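Local coordinates for protein U4/U6 snRNA-associated-splicing factor PRP24 (Saccharomyces cerevisiae, PDB 5TF6) that binds U6 snRNA and acts as a recycling factor of the spliceosome, the machinery that removes introns from pre-mRNA, at residues A[4-9]-A[52-57]; A[309-314]-A[325-330]. One frame throughout, in Å; residues are numbered along the deposited sequence.

Contacts 1 and 2 lie in the first and the last of the four RRM-type domains of the chain, on opposite sides of its centre. Their centres are about 44 Å apart and their nearest atoms about 26 Å, so they do not touch. Contact 1 is part of the RNA-binding surface: residues 4-9 reach G23 of chain B directly, beside a potassium ion. Contact 2 joins two neighbouring strands of the occluded RRM, and its nearest atom is about 10 Å from the nucleic acid. Both involve the third strand of a sheet with strand order 2-3-1-5-4, and each pairs an arginine with an acid, Arg4 with Glu54 and Arg328 with Asp310, beside backbone bonding (one bond in contact 1).

Contact 1: A[4-9]-A[52-57]; sequences RNRELT and RIEFAR. With K (potassium ion), chain E; nucleotides of chain B.
In the first RRM, residues 4-9 lead into strand 10-16, and Thr9 and Arg4 meet the neighbouring strand 49-55 beside the bound RNA. Phe55 N gives a nearly straight hydrogen bond to Thr9 O, 2.8 Å long. Methyl CG2 of Thr9 packs across the contact against Arg57 C, 3.8 Å away.

The polar contact is made by Glu54. Its CG is anti to the backbone N (chi1 -177°) and the chain beyond is extended, which carries the carboxylate out to the arginines. Arg4 NH2 forms a salt bridge with Glu54 OE2 at 3.0 Å. The guanidinium meets this oxygen from above the carboxylate plane, and the two planes are 73° apart. Arg4 NH1 turns to the RNA and donates to OP1 of G23 of chain B at 3.0 Å. Water 1 joins Arg4 NH1 to Glu54 OE1. Water 3 links the same OE1 to Arg6 and Arg52.

The Arg6 guanidinium stands over the rim of one face of the Arg4 guanidinium. On the opposite face of Arg6, N7 of G21 of chain B lies over the rim. Arg6 NH2 donates to N7 of G23 of chain B at 2.8 Å, and Arg6 NE to O6 of the same guanine at 2.9 Å. Asn5 OD1 binds the potassium ion at 2.8 Å and also accepts from Glu7 N as a helix N-cap. Arg52 has its own salt bridge, to Asp132.

Arg4 and Arg6 thus bridge from Glu54 to the RNA, Arg6 and Arg52 reaching the carboxylate through water. Glu54 probably positions Arg4 for the phosphate, while Arg6 reads the N7 and O6 edge of a guanine.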
loop_
_atom_site.group_PDB
_atom_site.type_symbol
_atom_site.label_atom_id
_atom_site.label_comp_id
_atom_site.label_asym_id
_atom_site.label_seq_id
_atom_site.Cartn_x
_atom_site.Cartn_y
_atom_site.Cartn_z
ATOM N N ARG A 4 -14.378 -1.161 13.309
ATOM C CA ARG A 4 -13.977 -2.158 14.307
ATOM C C ARG A 4 -13.055 -1.495 15.311
ATOM O O ARG A 4 -12.622 -0.416 15.116
ATOM C CB ARG A 4 -13.329 -3.385 13.633
ATOM C CG ARG A 4 -11.932 -3.107 12.989
ATOM C CD ARG A 4 -11.363 -4.335 12.284
ATOM N NE ARG A 4 -11.071 -5.419 13.215
ATOM C CZ ARG A 4 -10.405 -6.533 12.916
ATOM N NH1 ARG A 4 -9.936 -6.769 11.696
ATOM N NH2 ARG A 4 -10.178 -7.426 13.845
ATOM N N ASN A 5 -12.832 -2.122 16.437
ATOM C CA ASN A 5 -11.939 -1.589 17.448
ATOM C C ASN A 5 -11.162 -2.725 18.082
ATOM O O ASN A 5 -11.713 -3.484 18.907
ATOM C CB ASN A 5 -12.647 -0.793 18.502
ATOM C CG ASN A 5 -11.686 -0.222 19.528
ATOM O OD1 ASN A 5 -10.436 -0.430 19.472
ATOM N ND2 ASN A 5 -12.225 0.508 20.482
ATOM N N ARG A 6 -9.878 -2.884 17.681
ATOM C CA ARG A 6 -9.202 -4.106 18.071
ATOM C C ARG A 6 -8.930 -4.247 19.545
ATOM O O ARG A 6 -8.651 -5.348 20.036
ATOM C CB ARG A 6 -7.952 -4.292 17.279
ATOM C CG ARG A 6 -8.236 -4.437 15.790
ATOM C CD ARG A 6 -6.968 -4.122 15.051
ATOM N NE ARG A 6 -7.137 -3.936 13.653
ATOM C CZ ARG A 6 -6.876 -4.831 12.704
ATOM N NH1 ARG A 6 -6.485 -6.048 12.984
ATOM N NH2 ARG A 6 -7.042 -4.482 11.457
ATOM N N GLU A 7 -8.930 -3.147 20.268
ATOM C CA GLU A 7 -8.630 -3.214 21.686
ATOM C C GLU A 7 -9.757 -3.943 22.511
ATOM O O GLU A 7 -9.494 -4.295 23.656
ATOM C CB GLU A 7 -8.387 -1.821 22.232
ATOM C CG GLU A 7 -9.660 -1.040 22.439
ATOM C CD GLU A 7 -9.464 0.416 22.877
ATOM O OE1 GLU A 7 -8.294 0.814 23.258
ATOM O OE2 GLU A 7 -10.537 1.140 22.845
ATOM N N LEU A 8 -10.954 -4.176 21.935
ATOM C CA LEU A 8 -11.994 -4.994 22.568
ATOM C C LEU A 8 -11.799 -6.466 22.356
ATOM O O LEU A 8 -12.233 -7.256 23.207
ATOM C CB LEU A 8 -13.405 -4.648 22.040
ATOM C CG LEU A 8 -13.709 -3.162 22.048
ATOM C CD1 LEU A 8 -15.002 -2.796 21.417
ATOM C CD2 LEU A 8 -13.685 -2.688 23.507
ATOM N N THR A 9 -11.140 -6.841 21.245
ATOM C CA THR A 9 -10.900 -8.249 20.905
ATOM C C THR A 9 -9.497 -8.816 21.068
ATOM O O THR A 9 -9.295 -10.025 20.950
ATOM C CB THR A 9 -11.325 -8.514 19.456
ATOM O OG1 THR A 9 -10.774 -7.521 18.563
ATOM C CG2 THR A 9 -12.888 -8.421 19.379
ATOM N N ARG A 52 0.199 -11.932 21.408
ATOM C CA ARG A 52 -0.859 -11.055 21.027
ATOM C C ARG A 52 -1.896 -11.970 20.444
ATOM O O ARG A 52 -1.569 -12.724 19.527
ATOM C CB ARG A 52 -0.392 -10.082 19.952
ATOM C CG ARG A 52 -1.469 -9.084 19.504
ATOM C CD ARG A 52 -1.051 -8.385 18.239
ATOM N NE ARG A 52 -2.057 -7.471 17.724
ATOM C CZ ARG A 52 -2.992 -7.780 16.826
ATOM N NH1 ARG A 52 -3.053 -8.983 16.316
ATOM N NH2 ARG A 52 -3.851 -6.849 16.420
ATOM N N ILE A 53 -3.113 -11.939 21.003
ATOM C CA ILE A 53 -4.189 -12.831 20.554
ATOM C C ILE A 53 -5.402 -12.027 20.187
ATOM O O ILE A 53 -5.923 -11.299 21.017
ATOM C CB ILE A 53 -4.590 -13.765 21.696
ATOM C CG1 ILE A 53 -3.373 -14.567 22.184
ATOM C CG2 ILE A 53 -5.595 -14.780 21.237
ATOM C CD1 ILE A 53 -3.655 -15.375 23.450
ATOM N N GLU A 54 -5.830 -12.148 18.939
ATOM C CA GLU A 54 -7.086 -11.614 18.468
ATOM C C GLU A 54 -8.160 -12.649 18.588
ATOM O O GLU A 54 -8.126 -13.641 17.871
ATOM C CB GLU A 54 -7.034 -11.147 17.021
ATOM C CG GLU A 54 -8.400 -10.533 16.624
ATOM C CD GLU A 54 -8.561 -10.157 15.150
ATOM O OE1 GLU A 54 -7.595 -9.720 14.509
ATOM O OE2 GLU A 54 -9.688 -10.278 14.616
ATOM N N PHE A 55 -9.144 -12.397 19.455
ATOM C CA PHE A 55 -10.314 -13.294 19.587
ATOM C C PHE A 55 -11.395 -12.910 18.598
ATOM O O PHE A 55 -11.469 -11.791 18.158
ATOM C CB PHE A 55 -10.838 -13.250 21.005
ATOM C CG PHE A 55 -9.974 -13.992 21.951
ATOM C CD1 PHE A 55 -10.101 -15.369 22.075
ATOM C CD2 PHE A 55 -9.012 -13.346 22.681
ATOM C CE1 PHE A 55 -9.263 -16.076 22.918
ATOM C CE2 PHE A 55 -8.170 -14.067 23.533
ATOM C CZ PHE A 55 -8.296 -15.421 23.652
ATOM N N ALA A 56 -12.214 -13.857 18.206
ATOM C CA ALA A 56 -13.326 -13.575 17.314
ATOM C C ALA A 56 -14.316 -12.545 17.922
ATOM O O ALA A 56 -14.793 -11.702 17.198
ATOM C CB ALA A 56 -14.047 -14.865 16.921
ATOM N N ARG A 57 -14.496 -12.554 19.241
ATOM C CA ARG A 57 -15.364 -11.611 19.910
ATOM C C ARG A 57 -14.833 -11.103 21.235
ATOM O O ARG A 57 -14.009 -11.732 21.879
ATOM C CB ARG A 57 -16.724 -12.276 20.151
ATOM C CG ARG A 57 -17.378 -12.674 18.866
ATOM C CD ARG A 57 -18.813 -13.180 18.983
ATOM N NE ARG A 57 -19.344 -13.111 20.323
ATOM C CZ ARG A 57 -20.353 -12.387 20.760
ATOM N NH1 ARG A 57 -21.001 -11.551 20.028
ATOM N NH2 ARG A 57 -20.654 -12.469 22.017
HETATM K K K E . -8.742 1.387 18.130
ATOM P P G B 23 -11.485 -5.287 8.162
ATOM O OP1 G B 23 -10.282 -5.465 9.030
ATOM O OP2 G B 23 -12.744 -5.943 8.554
ATOM O "O5'" G B 23 -11.612 -3.712 7.992
ATOM C "C5'" G B 23 -12.865 -3.066 7.708
ATOM C "C4'" G B 23 -12.689 -1.567 7.614
ATOM O "O4'" G B 23 -12.176 -1.012 8.855
ATOM C "C3'" G B 23 -11.716 -1.064 6.569
ATOM O "O3'" G B 23 -12.118 0.280 6.300
ATOM C "C2'" G B 23 -10.382 -1.102 7.327
ATOM O "O2'" G B 23 -9.463 -0.125 6.855
ATOM C "C1'" G B 23 -10.817 -0.572 8.689
ATOM N N9 G B 23 -10.022 -0.991 9.847
ATOM C C8 G B 23 -9.368 -2.181 10.032
ATOM N N7 G B 23 -8.858 -2.307 11.232
ATOM C C5 G B 23 -9.246 -1.159 11.891
ATOM C C6 G B 23 -9.056 -0.769 13.235
ATOM O O6 G B 23 -8.396 -1.334 14.126
ATOM N N1 G B 23 -9.682 0.439 13.504
ATOM C C2 G B 23 -10.389 1.181 12.598
ATOM N N2 G B 23 -10.914 2.326 13.061
ATOM N N3 G B 23 -10.609 0.811 11.349
ATOM C C4 G B 23 -10.015 -0.360 11.065
ATOM P P G B 21 -7.809 2.855 5.861
ATOM O OP1 G B 21 -8.016 3.346 4.510
ATOM O OP2 G B 21 -8.961 2.434 6.806
ATOM O "O5'" G B 21 -6.849 1.623 5.585
ATOM C "C5'" G B 21 -6.241 0.978 6.716
ATOM C "C4'" G B 21 -5.633 -0.346 6.326
ATOM O "O4'" G B 21 -4.842 -0.817 7.448
ATOM C "C3'" G B 21 -6.644 -1.455 6.091
ATOM O "O3'" G B 21 -6.034 -2.505 5.384
ATOM C "C2'" G B 21 -6.850 -1.960 7.512
ATOM O "O2'" G B 21 -7.527 -3.195 7.592
ATOM C "C1'" G B 21 -5.398 -2.008 7.965
ATOM N N9 G B 21 -5.137 -2.055 9.397
ATOM C C8 G B 21 -4.407 -3.025 10.035
ATOM N N7 G B 21 -4.306 -2.828 11.321
ATOM C C5 G B 21 -5.028 -1.671 11.551
ATOM C C6 G B 21 -5.302 -0.995 12.759
ATOM O O6 G B 21 -4.920 -1.277 13.901
ATOM N N1 G B 21 -6.061 0.149 12.544
ATOM C C2 G B 21 -6.526 0.569 11.327
ATOM N N2 G B 21 -7.276 1.683 11.335
ATOM N N3 G B 21 -6.342 -0.095 10.197
ATOM C C4 G B 21 -5.579 -1.196 10.380
HETATM O O HOH W 1 -8.078 -9.098 11.821
HETATM O O HOH W 2 -10.202 1.693 16.112
HETATM O O HOH W 3 -6.700 -7.509 15.829
HETATM O O HOH W 4 -8.228 -0.757 16.679
HETATM O O HOH W 5 -6.543 -0.451 19.479
HETATM O O HOH W 6 -5.783 1.473 17.529
HETATM O O HOH W 7 -8.475 3.608 16.846
#

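Contact 2: A[309-314]-A[325-330]; sequences KDIRKI and IIFRDS
Ile311 and Ile314 of strand 311-317 pack against Ile325 and Phe327 of strand 322-327, in the hairpin at the outer edge of the occluded RRM sheet. The segments 311-314 and 325-327 run antiparallel, their axes 4.7 Å apart at closest approach. On this face, the CG2 methyl of Ile325 fits between its neighbours, 4.3 Å from CG1 of Ile314, close to CG2 of Ile311, and over the rim of one face of the Phe327 ring. CG1 of Ile311 comes obliquely to the ring at CE1, 4.2 Å away. Leu300 of helix 293-303 touches Ile311 and Ile325; Met336 touches Phe327.

A classic beta bulge interrupts the register. Two residues, Arg312 and Lys313, sit opposite the single Ile326, whose O accepts from Arg312 N at 2.8 Å and weakly from Lys313 N. Ile326 N returns a straight bond to Lys313 O. On the face opposite the isoleucine cluster, Ile326 fills the hollow beside the bulge: its CD1 lies 4.2 Å from CB of Lys313, and its CG2 equally far from CB of Arg312.

Arg328 N donates to Asp310 O where the pairing ends. The two side chains run side by side. Arg328 NH1 forms a salt bridge with Asp310 OD1, 2.7 Å, from above the carboxylate plane. Bends in the Arg328 chain (chi2 -148°, chi3 145°) let NH1 reach Asp310 while NE makes a second salt bridge to Asp329 OD2 at 2.9 Å. Asp329 caps helix 330-340 through Phe332 N. An alanine at Asp310 would leave Arg328 NH1 without this carboxylate and is likely to let the guanidinium swing about its remaining tie to Asp329.

One arginine shared by two aspartates therefore links the 3-10 turn before strand 311-317 to the N-cap of the following helix, and probably balances part of their charge.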
loop_
_atom_site.group_PDB
_atom_site.type_symbol
_atom_site.label_atom_id
_atom_site.label_comp_id
_atom_site.label_asym_id
_atom_site.label_seq_id
_atom_site.Cartn_x
_atom_site.Cartn_y
_atom_site.Cartn_z
ATOM N N LYS A 309 18.153 -0.111 -15.448
ATOM C CA LYS A 309 17.830 0.391 -16.804
ATOM C C LYS A 309 17.168 -0.654 -17.701
ATOM O O LYS A 309 16.440 -0.333 -18.628
ATOM C CB LYS A 309 19.080 0.926 -17.482
ATOM C CG LYS A 309 20.099 -0.148 -17.764
ATOM C CD LYS A 309 21.423 0.466 -18.196
ATOM C CE LYS A 309 22.404 -0.602 -18.643
ATOM N NZ LYS A 309 23.434 0.008 -19.531
ATOM N N ASP A 310 17.433 -1.912 -17.402
ATOM C CA ASP A 310 16.831 -3.008 -18.100
ATOM C C ASP A 310 15.356 -3.235 -17.749
ATOM O O ASP A 310 14.687 -4.002 -18.415
ATOM C CB ASP A 310 17.667 -4.248 -17.799
ATOM C CG ASP A 310 19.072 -4.142 -18.415
ATOM O OD1 ASP A 310 19.207 -3.513 -19.484
ATOM O OD2 ASP A 310 20.045 -4.646 -17.830
ATOM N N ILE A 311 14.863 -2.586 -16.701
ATOM C CA ILE A 311 13.490 -2.764 -16.253
ATOM C C ILE A 311 12.648 -1.540 -16.622
ATOM O O ILE A 311 12.924 -0.432 -16.163
ATOM C CB ILE A 311 13.452 -2.944 -14.741
ATOM C CG1 ILE A 311 14.146 -4.249 -14.364
ATOM C CG2 ILE A 311 12.034 -3.001 -14.268
ATOM C CD1 ILE A 311 14.633 -4.267 -12.928
ATOM N N ARG A 312 11.621 -1.716 -17.442
ATOM C CA ARG A 312 10.866 -0.541 -17.842
ATOM C C ARG A 312 9.738 -0.255 -16.864
ATOM O O ARG A 312 9.505 0.862 -16.482
ATOM C CB ARG A 312 10.341 -0.701 -19.262
ATOM C CG ARG A 312 11.375 -0.356 -20.341
ATOM C CD ARG A 312 10.738 0.107 -21.665
ATOM N NE ARG A 312 9.410 0.707 -21.443
ATOM C CZ ARG A 312 8.542 1.027 -22.401
ATOM N NH1 ARG A 312 8.843 0.873 -23.689
ATOM N NH2 ARG A 312 7.363 1.541 -22.057
ATOM N N LYS A 313 9.010 -1.267 -16.447
ATOM C CA LYS A 313 7.836 -1.011 -15.635
ATOM C C LYS A 313 7.514 -2.269 -14.881
ATOM O O LYS A 313 7.784 -3.371 -15.381
ATOM C CB LYS A 313 6.648 -0.658 -16.541
ATOM C CG LYS A 313 5.544 0.206 -15.953
ATOM C CD LYS A 313 4.768 0.768 -17.151
ATOM C CE LYS A 313 3.679 1.766 -16.797
ATOM N NZ LYS A 313 2.592 1.695 -17.828
ATOM N N ILE A 314 6.929 -2.101 -13.690
ATOM C CA ILE A 314 6.385 -3.195 -12.945
ATOM C C ILE A 314 4.967 -2.903 -12.510
ATOM O O ILE A 314 4.755 -1.983 -11.749
ATOM C CB ILE A 314 7.207 -3.448 -11.714
ATOM C CG1 ILE A 314 8.630 -3.789 -12.136
ATOM C CG2 ILE A 314 6.633 -4.625 -10.948
ATOM C CD1 ILE A 314 9.603 -4.067 -10.992
ATOM N N ILE A 325 6.307 -7.672 -15.233
ATOM C CA ILE A 325 7.568 -6.940 -15.363
ATOM C C ILE A 325 7.768 -6.740 -16.834
ATOM O O ILE A 325 7.807 -7.711 -17.564
ATOM C CB ILE A 325 8.752 -7.741 -14.824
ATOM C CG1 ILE A 325 8.483 -8.159 -13.403
ATOM C CG2 ILE A 325 9.976 -6.850 -14.810
ATOM C CD1 ILE A 325 9.478 -9.180 -12.861
ATOM N N ILE A 326 7.853 -5.495 -17.271
ATOM C CA ILE A 326 8.137 -5.182 -18.651
ATOM C C ILE A 326 9.621 -4.847 -18.745
ATOM O O ILE A 326 10.092 -3.962 -18.067
ATOM C CB ILE A 326 7.276 -3.981 -19.106
ATOM C CG1 ILE A 326 5.811 -4.337 -18.977
ATOM C CG2 ILE A 326 7.559 -3.612 -20.555
ATOM C CD1 ILE A 326 4.886 -3.223 -19.385
ATOM N N PHE A 327 10.351 -5.576 -19.576
ATOM C CA PHE A 327 11.818 -5.406 -19.709
ATOM C C PHE A 327 12.152 -4.568 -20.911
ATOM O O PHE A 327 11.261 -4.239 -21.694
ATOM C CB PHE A 327 12.508 -6.745 -19.829
ATOM C CG PHE A 327 12.509 -7.518 -18.564
ATOM C CD1 PHE A 327 13.355 -7.180 -17.543
ATOM C CD2 PHE A 327 11.641 -8.563 -18.374
ATOM C CE1 PHE A 327 13.338 -7.881 -16.352
ATOM C CE2 PHE A 327 11.643 -9.285 -17.196
ATOM C CZ PHE A 327 12.490 -8.948 -16.172
ATOM N N ARG A 328 13.448 -4.248 -21.042
ATOM C CA ARG A 328 13.929 -3.357 -22.073
ATOM C C ARG A 328 13.727 -4.013 -23.414
ATOM O O ARG A 328 13.305 -3.348 -24.325
ATOM C CB ARG A 328 15.398 -2.925 -21.840
ATOM C CG ARG A 328 16.457 -3.427 -22.855
ATOM C CD ARG A 328 17.861 -3.661 -22.257
ATOM N NE ARG A 328 18.522 -4.809 -22.896
ATOM C CZ ARG A 328 19.697 -5.349 -22.544
ATOM N NH1 ARG A 328 20.400 -4.860 -21.531
ATOM N NH2 ARG A 328 20.179 -6.396 -23.228
ATOM N N ASP A 329 13.987 -5.320 -23.527
ATOM C CA ASP A 329 13.717 -6.052 -24.784
ATOM C C ASP A 329 13.479 -7.541 -24.612
ATOM O O ASP A 329 13.734 -8.100 -23.548
ATOM C CB ASP A 329 14.853 -5.831 -25.796
ATOM C CG ASP A 329 16.145 -6.446 -25.348
ATOM O OD1 ASP A 329 16.191 -7.661 -25.025
ATOM O OD2 ASP A 329 17.121 -5.696 -25.308
ATOM N N SER A 330 13.016 -8.192 -25.681
ATOM C CA SER A 330 12.522 -9.568 -25.602
ATOM C C SER A 330 13.603 -10.564 -25.351
ATOM O O SER A 330 13.354 -11.621 -24.769
ATOM C CB SER A 330 11.852 -9.945 -26.892
ATOM O OG SER A 330 12.794 -9.833 -27.919
#